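Local coordinates for 6-phospho-alpha-glucosidase (Merdibacter massiliensis, PDB 6VC6), which probably hydrolyses 6-phospho-alpha-glucosides as a family 4 glycosidase that uses NAD and a manganese ion, releasing glucose 6-phosphate, at residues R44-E58 with F296-L308. Residues are numbered along the deposited sequence; the frame is centred on the assembly and turned at random.
Sequences RQQPIGEFGKILFSE and FAECREVIARGEL. With NAD (nicotinamide-adenine-dinucleotide), chain G.
Helix 42-59 of the Rossmann-type NAD-binding region packs here on helix 291-305, which falls in the family 4 C-terminal range; the axes of segments 44-58 and 296-305 approach to 8.8 Å, and the dinucleotide lies at one end of the interface. There Arg-44, extended with CG anti to its own amide nitrogen (chi1 -177°), reaches past Phe-296 to the cofactor. Its NH2 donates to the NAD phosphate oxygen O1A at 2.9 Å, while NE makes a weak bond to the ribose O3B. CE2 of Phe-296 sits over one guanidinium face, but the planes are 58° apart, so this is no flat stack. The edge of the same ring meets Pro-47 CG and the carbonyl O of Arg-44, and Ile-48 CD1 touches CZ at 3.7 Å. Midway, Cys-299 SG lies obliquely 4.4 Å from the Phe-51 ring centroid, and Val-302 CB abuts that ring's edge. Ile-54 and Val-302 run antiparallel alongside each other, CD1 3.6 Å from CG1. Beyond the turn at Gly-306, Leu-308 N donates to Glu-58 OE1 (3.1 Å) on the syn side, tilted out of the carboxylate plane. Glu-292 pairs with Arg-44 NH1; a leucine in place of Arg-44 would probably cost Glu-292 that salt bridge and O1A its NH2 bond. The apolar seam thus joins the two helices, and Phe-296, with Glu-292, probably helps hold Arg-44 where its charge offsets part of the diphosphate's negative charge.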
loop_
_atom_site.group_PDB
_atom_site.type_symbol
_atom_site.label_atom_id
_atom_site.label_comp_id
_atom_site.label_asym_id
_atom_site.label_seq_id
_atom_site.Cartn_x
_atom_site.Cartn_y
_atom_site.Cartn_z
ATOM N N ARG A 44 -17.085 -13.803 4.826
ATOM C CA ARG A 44 -16.737 -12.764 3.862
ATOM C C ARG A 44 -15.978 -13.335 2.671
ATOM O O ARG A 44 -16.115 -12.832 1.549
ATOM C CB ARG A 44 -15.913 -11.671 4.545
ATOM C CG ARG A 44 -15.564 -10.496 3.647
ATOM C CD ARG A 44 -14.740 -9.458 4.390
ATOM N NE ARG A 44 -14.352 -8.348 3.525
ATOM C CZ ARG A 44 -15.114 -7.286 3.286
ATOM N NH1 ARG A 44 -16.312 -7.188 3.847
ATOM N NH2 ARG A 44 -14.681 -6.322 2.484
ATOM N N GLN A 45 -15.187 -14.386 2.890
ATOM C CA GLN A 45 -14.392 -14.983 1.826
ATOM C C GLN A 45 -15.193 -15.946 0.957
ATOM O O GLN A 45 -14.813 -16.180 -0.196
ATOM C CB GLN A 45 -13.188 -15.712 2.431
ATOM C CG GLN A 45 -12.160 -16.194 1.421
ATOM C CD GLN A 45 -11.005 -16.929 2.072
ATOM O OE1 GLN A 45 -9.841 -16.601 1.844
ATOM N NE2 GLN A 45 -11.322 -17.928 2.886
ATOM N N GLN A 46 -16.298 -16.489 1.473
ATOM C CA GLN A 46 -17.014 -17.545 0.758
ATOM C C GLN A 46 -17.561 -17.102 -0.595
ATOM O O GLN A 46 -17.334 -17.819 -1.586
ATOM C CB GLN A 46 -18.124 -18.106 1.653
ATOM C CG GLN A 46 -18.901 -19.247 1.022
ATOM C CD GLN A 46 -20.145 -19.607 1.807
ATOM O OE1 GLN A 46 -21.266 -19.391 1.349
ATOM N NE2 GLN A 46 -19.952 -20.162 2.999
ATOM N N PRO A 47 -18.282 -15.980 -0.726
ATOM C CA PRO A 47 -18.778 -15.607 -2.063
ATOM C C PRO A 47 -17.669 -15.285 -3.046
ATOM O O PRO A 47 -17.862 -15.440 -4.258
ATOM C CB PRO A 47 -19.661 -14.383 -1.782
ATOM C CG PRO A 47 -19.140 -13.826 -0.512
ATOM C CD PRO A 47 -18.721 -15.013 0.298
ATOM N N ILE A 48 -16.508 -14.842 -2.562
ATOM C CA ILE A 48 -15.380 -14.604 -3.456
ATOM C C ILE A 48 -14.786 -15.927 -3.924
ATOM O O ILE A 48 -14.416 -16.079 -5.094
ATOM C CB ILE A 48 -14.332 -13.716 -2.761
ATOM C CG1 ILE A 48 -14.866 -12.289 -2.615
ATOM C CG2 ILE A 48 -13.023 -13.720 -3.532
ATOM C CD1 ILE A 48 -14.169 -11.483 -1.546
ATOM N N GLY A 49 -14.701 -16.908 -3.024
ATOM C CA GLY A 49 -14.161 -18.202 -3.406
ATOM C C GLY A 49 -15.074 -18.969 -4.344
ATOM O O GLY A 49 -14.606 -19.642 -5.265
ATOM N N GLU A 50 -16.388 -18.885 -4.121
ATOM C CA GLU A 50 -17.327 -19.541 -5.025
ATOM C C GLU A 50 -17.333 -18.881 -6.397
ATOM O O GLU A 50 -17.528 -19.562 -7.410
ATOM C CB GLU A 50 -18.731 -19.539 -4.422
ATOM C CG GLU A 50 -18.856 -20.362 -3.150
ATOM C CD GLU A 50 -18.564 -21.833 -3.373
ATOM O OE1 GLU A 50 -18.918 -22.356 -4.451
ATOM O OE2 GLU A 50 -17.976 -22.467 -2.472
ATOM N N PHE A 51 -17.125 -17.564 -6.451
ATOM C CA PHE A 51 -16.967 -16.895 -7.737
ATOM C C PHE A 51 -15.711 -17.378 -8.451
ATOM O O PHE A 51 -15.711 -17.555 -9.674
ATOM C CB PHE A 51 -16.925 -15.378 -7.540
ATOM C CG PHE A 51 -16.321 -14.631 -8.698
ATOM C CD1 PHE A 51 -15.008 -14.191 -8.649
ATOM C CD2 PHE A 51 -17.069 -14.366 -9.833
ATOM C CE1 PHE A 51 -14.451 -13.504 -9.712
ATOM C CE2 PHE A 51 -16.518 -13.678 -10.898
ATOM C CZ PHE A 51 -15.207 -13.248 -10.838
ATOM N N GLY A 52 -14.631 -17.598 -7.699
ATOM C CA GLY A 52 -13.400 -18.067 -8.311
ATOM C C GLY A 52 -13.528 -19.463 -8.889
ATOM O O GLY A 52 -12.967 -19.759 -9.947
ATOM N N LYS A 53 -14.270 -20.339 -8.207
ATOM C CA LYS A 53 -14.455 -21.697 -8.710
ATOM C C LYS A 53 -15.195 -21.694 -10.041
ATOM O O LYS A 53 -14.894 -22.500 -10.928
ATOM C CB LYS A 53 -15.198 -22.544 -7.678
ATOM C CG LYS A 53 -14.381 -22.851 -6.434
ATOM C CD LYS A 53 -14.740 -24.208 -5.850
ATOM C CE LYS A 53 -16.081 -24.167 -5.138
ATOM N NZ LYS A 53 -16.550 -25.529 -4.763
ATOM N N ILE A 54 -16.187 -20.824 -10.166
ATOM C CA ILE A 54 -16.868 -20.675 -11.437
ATOM C C ILE A 54 -15.940 -20.112 -12.497
ATOM O O ILE A 54 -15.900 -20.599 -13.617
ATOM C CB ILE A 54 -18.096 -19.761 -11.321
ATOM C CG1 ILE A 54 -19.127 -20.371 -10.389
ATOM C CG2 ILE A 54 -18.733 -19.547 -12.677
ATOM C CD1 ILE A 54 -20.269 -19.438 -10.088
ATOM N N LEU A 55 -15.188 -19.085 -12.131
ATOM C CA LEU A 55 -14.306 -18.425 -13.079
ATOM C C LEU A 55 -13.202 -19.339 -13.566
ATOM O O LEU A 55 -12.920 -19.417 -14.746
ATOM C CB LEU A 55 -13.697 -17.185 -12.438
ATOM C CG LEU A 55 -12.529 -16.532 -13.165
ATOM C CD1 LEU A 55 -13.034 -15.582 -14.231
ATOM C CD2 LEU A 55 -11.629 -15.807 -12.181
ATOM N N PHE A 56 -12.584 -20.044 -12.635
ATOM C CA PHE A 56 -11.508 -20.957 -12.967
ATOM C C PHE A 56 -11.980 -22.146 -13.795
ATOM O O PHE A 56 -11.280 -22.604 -14.689
ATOM C CB PHE A 56 -10.726 -21.356 -11.723
ATOM C CG PHE A 56 -10.027 -20.201 -11.069
ATOM C CD1 PHE A 56 -9.391 -19.245 -11.837
ATOM C CD2 PHE A 56 -10.020 -20.061 -9.703
ATOM C CE1 PHE A 56 -8.751 -18.176 -11.247
ATOM C CE2 PHE A 56 -9.384 -18.995 -9.107
ATOM C CZ PHE A 56 -8.750 -18.052 -9.879
ATOM N N SER A 57 -13.169 -22.644 -13.491
ATOM C CA SER A 57 -13.711 -23.745 -14.254
ATOM C C SER A 57 -13.876 -23.318 -15.697
ATOM O O SER A 57 -13.551 -24.061 -16.603
ATOM C CB SER A 57 -15.073 -24.136 -13.704
ATOM O OG SER A 57 -14.940 -25.096 -12.684
ATOM N N GLU A 58 -14.397 -22.117 -15.904
ATOM C CA GLU A 58 -14.533 -21.565 -17.244
ATOM C C GLU A 58 -13.227 -21.232 -17.963
ATOM O O GLU A 58 -13.102 -21.496 -19.151
ATOM C CB GLU A 58 -15.452 -20.344 -17.238
ATOM C CG GLU A 58 -16.926 -20.688 -17.143
ATOM C CD GLU A 58 -17.813 -19.620 -17.741
ATOM O OE1 GLU A 58 -18.865 -19.331 -17.150
ATOM O OE2 GLU A 58 -17.462 -19.072 -18.802
ATOM N N PHE A 296 -18.851 -7.264 -4.313
ATOM C CA PHE A 296 -19.560 -8.383 -3.701
ATOM C C PHE A 296 -20.885 -8.664 -4.401
ATOM O O PHE A 296 -21.359 -9.805 -4.384
ATOM C CB PHE A 296 -19.787 -8.115 -2.213
ATOM C CG PHE A 296 -18.638 -8.534 -1.341
ATOM C CD1 PHE A 296 -18.517 -9.844 -0.909
ATOM C CD2 PHE A 296 -17.674 -7.616 -0.957
ATOM C CE1 PHE A 296 -17.458 -10.231 -0.109
ATOM C CE2 PHE A 296 -16.613 -7.998 -0.156
ATOM C CZ PHE A 296 -16.505 -9.306 0.269
ATOM N N ALA A 297 -21.492 -7.649 -5.021
ATOM C CA ALA A 297 -22.755 -7.869 -5.719
ATOM C C ALA A 297 -22.546 -8.637 -7.017
ATOM O O ALA A 297 -23.380 -9.472 -7.390
ATOM C CB ALA A 297 -23.451 -6.536 -5.994
ATOM N N GLU A 298 -21.438 -8.368 -7.715
ATOM C CA GLU A 298 -20.890 -8.995 -8.915
ATOM C C GLU A 298 -20.796 -10.508 -8.748
ATOM O O GLU A 298 -21.032 -11.261 -9.700
ATOM C CB GLU A 298 -19.514 -8.414 -9.235
ATOM C CG GLU A 298 -19.204 -8.389 -10.729
ATOM C CD GLU A 298 -17.749 -8.657 -11.056
ATOM O OE1 GLU A 298 -17.481 -9.522 -11.915
ATOM O OE2 GLU A 298 -16.872 -7.979 -10.478
ATOM N N CYS A 299 -20.033 -10.780 -7.685
ATOM C CA CYS A 299 -19.750 -12.158 -7.298
ATOM C C CYS A 299 -21.034 -12.910 -6.986
ATOM O O CYS A 299 -21.186 -14.075 -7.364
ATOM C CB CYS A 299 -18.807 -12.183 -6.093
ATOM S SG CYS A 299 -17.143 -11.538 -6.405
ATOM N N ARG A 300 -21.975 -12.256 -6.300
ATOM C CA ARG A 300 -23.246 -12.902 -5.993
ATOM C C ARG A 300 -24.129 -13.018 -7.229
ATOM O O ARG A 300 -24.988 -13.906 -7.293
ATOM C CB ARG A 300 -23.963 -12.140 -4.878
ATOM C CG ARG A 300 -23.669 -12.687 -3.490
ATOM C CD ARG A 300 -23.721 -11.602 -2.429
ATOM N NE ARG A 300 -23.169 -12.062 -1.158
ATOM C CZ ARG A 300 -22.755 -11.256 -0.185
ATOM N NH1 ARG A 300 -22.265 -11.766 0.936
ATOM N NH2 ARG A 300 -22.832 -9.940 -0.332
ATOM N N GLU A 301 -23.940 -12.137 -8.214
ATOM C CA GLU A 301 -24.616 -12.313 -9.496
ATOM C C GLU A 301 -24.126 -13.572 -10.198
ATOM O O GLU A 301 -24.921 -14.322 -10.776
ATOM C CB GLU A 301 -24.389 -11.091 -10.386
ATOM C CG GLU A 301 -25.405 -9.975 -10.214
ATOM C CD GLU A 301 -25.143 -8.806 -11.146
ATOM O OE1 GLU A 301 -24.188 -8.887 -11.948
ATOM O OE2 GLU A 301 -25.891 -7.809 -11.080
ATOM N N VAL A 302 -22.814 -13.819 -10.154
ATOM C CA VAL A 302 -22.244 -14.982 -10.825
ATOM C C VAL A 302 -22.638 -16.265 -10.104
ATOM O O VAL A 302 -22.945 -17.281 -10.739
ATOM C CB VAL A 302 -20.715 -14.830 -10.930
ATOM C CG1 VAL A 302 -20.082 -16.105 -11.465
ATOM C CG2 VAL A 302 -20.361 -13.641 -11.812
ATOM N N ILE A 303 -22.640 -16.241 -8.769
ATOM C CA ILE A 303 -23.020 -17.426 -8.004
ATOM C C ILE A 303 -24.485 -17.768 -8.246
ATOM O O ILE A 303 -24.857 -18.945 -8.349
ATOM C CB ILE A 303 -22.723 -17.212 -6.507
ATOM C CG1 ILE A 303 -21.215 -17.217 -6.259
ATOM C CG2 ILE A 303 -23.403 -18.278 -5.658
ATOM C CD1 ILE A 303 -20.807 -16.482 -5.006
ATOM N N ALA A 304 -25.338 -16.747 -8.359
ATOM C CA ALA A 304 -26.755 -16.991 -8.596
ATOM C C ALA A 304 -27.012 -17.535 -9.995
ATOM O O ALA A 304 -27.934 -18.334 -10.188
ATOM C CB ALA A 304 -27.553 -15.706 -8.371
ATOM N N ARG A 305 -26.210 -17.120 -10.979
ATOM C CA ARG A 305 -26.417 -17.578 -12.348
ATOM C C ARG A 305 -25.737 -18.914 -12.619
ATOM O O ARG A 305 -26.196 -19.675 -13.479
ATOM C CB ARG A 305 -25.910 -16.526 -13.336
ATOM C CG ARG A 305 -26.426 -16.697 -14.757
ATOM C CD ARG A 305 -25.702 -15.779 -15.734
ATOM N NE ARG A 305 -25.791 -14.374 -15.348
ATOM C CZ ARG A 305 -24.798 -13.685 -14.791
ATOM N NH1 ARG A 305 -23.634 -14.274 -14.549
ATOM N NH2 ARG A 305 -24.970 -12.410 -14.473
ATOM N N GLY A 306 -24.656 -19.221 -11.902
ATOM C CA GLY A 306 -23.889 -20.420 -12.152
ATOM C C GLY A 306 -22.840 -20.294 -13.233
ATOM O O GLY A 306 -22.066 -21.239 -13.438
ATOM N N GLU A 307 -22.789 -19.164 -13.936
ATOM C CA GLU A 307 -21.834 -18.897 -15.002
ATOM C C GLU A 307 -21.396 -17.442 -14.900
ATOM O O GLU A 307 -21.869 -16.686 -14.045
ATOM C CB GLU A 307 -22.436 -19.204 -16.379
ATOM C CG GLU A 307 -23.115 -18.014 -17.036
ATOM C CD GLU A 307 -23.815 -18.378 -18.330
ATOM O OE1 GLU A 307 -23.766 -19.564 -18.720
ATOM O OE2 GLU A 307 -24.413 -17.479 -18.958
ATOM N N LEU A 308 -20.453 -17.055 -15.752
ATOM C CA LEU A 308 -20.044 -15.656 -15.711
ATOM C C LEU A 308 -20.886 -14.806 -16.656
ATOM O O LEU A 308 -20.861 -15.002 -17.872
ATOM C CB LEU A 308 -18.561 -15.521 -16.060
ATOM C CG LEU A 308 -17.610 -16.464 -15.321
ATOM C CD1 LEU A 308 -16.487 -16.923 -16.238
ATOM C CD2 LEU A 308 -17.052 -15.798 -14.072
HETATM P PA NAD G . -11.114 -5.317 2.890
HETATM O O1A NAD G . -12.095 -5.352 1.743
HETATM O O2A NAD G . -11.610 -5.121 4.302
HETATM O O5B NAD G . -10.238 -6.665 2.853
HETATM C C5B NAD G . -9.471 -7.061 3.985
HETATM C C4B NAD G . -9.551 -8.569 4.149
HETATM O O4B NAD G . -8.478 -9.027 4.974
HETATM C C3B NAD G . -10.851 -8.964 4.830
HETATM O O3B NAD G . -11.504 -9.977 4.062
HETATM C C2B NAD G . -10.441 -9.531 6.171
HETATM O O2B NAD G . -11.247 -10.662 6.510
HETATM C C1B NAD G . -8.994 -9.934 5.950
HETATM N N9A NAD G . -8.208 -9.884 7.206
HETATM C C8A NAD G . -8.254 -8.930 8.155
HETATM N N7A NAD G . -7.401 -9.216 9.174
HETATM C C5A NAD G . -6.796 -10.382 8.880
HETATM C C6A NAD G . -5.787 -11.261 9.518
HETATM N N6A NAD G . -5.234 -10.941 10.714
HETATM N N1A NAD G . -5.436 -12.393 8.868
HETATM C C2A NAD G . -5.974 -12.725 7.679
HETATM N N3A NAD G . -6.893 -11.978 7.045
HETATM C C4A NAD G . -7.337 -10.819 7.586
HETATM O O3 NAD G . -9.991 -4.202 2.593
HETATM P PN NAD G . -9.649 -3.688 1.108
HETATM O O1N NAD G . -10.268 -2.323 0.922
HETATM O O2N NAD G . -9.915 -4.793 0.113
HETATM O O5D NAD G . -8.059 -3.503 1.247
HETATM C C5D NAD G . -7.196 -4.635 1.173
HETATM C C4D NAD G . -5.817 -4.218 1.661
HETATM O O4D NAD G . -4.999 -3.840 0.551
HETATM C C3D NAD G . -5.918 -3.006 2.575
HETATM O O3D NAD G . -5.121 -3.233 3.739
HETATM C C2D NAD G . -5.302 -1.876 1.782
HETATM O O2D NAD G . -4.624 -0.954 2.636
HETATM C C1D NAD G . -4.333 -2.623 0.886
HETATM N N1N NAD G . -3.952 -1.852 -0.295
HETATM C C2N NAD G . -2.680 -1.460 -0.374
HETATM C C3N NAD G . -2.222 -0.727 -1.454
HETATM C C7N NAD G . -0.782 -0.310 -1.489
HETATM O O7N NAD G . -0.420 0.527 -2.298
HETATM N N7N NAD G . 0.061 -0.865 -0.619
HETATM C C4N NAD G . -3.104 -0.406 -2.477
HETATM C C5N NAD G . -4.428 -0.821 -2.372
HETATM C C6N NAD G . -4.831 -1.558 -1.261
#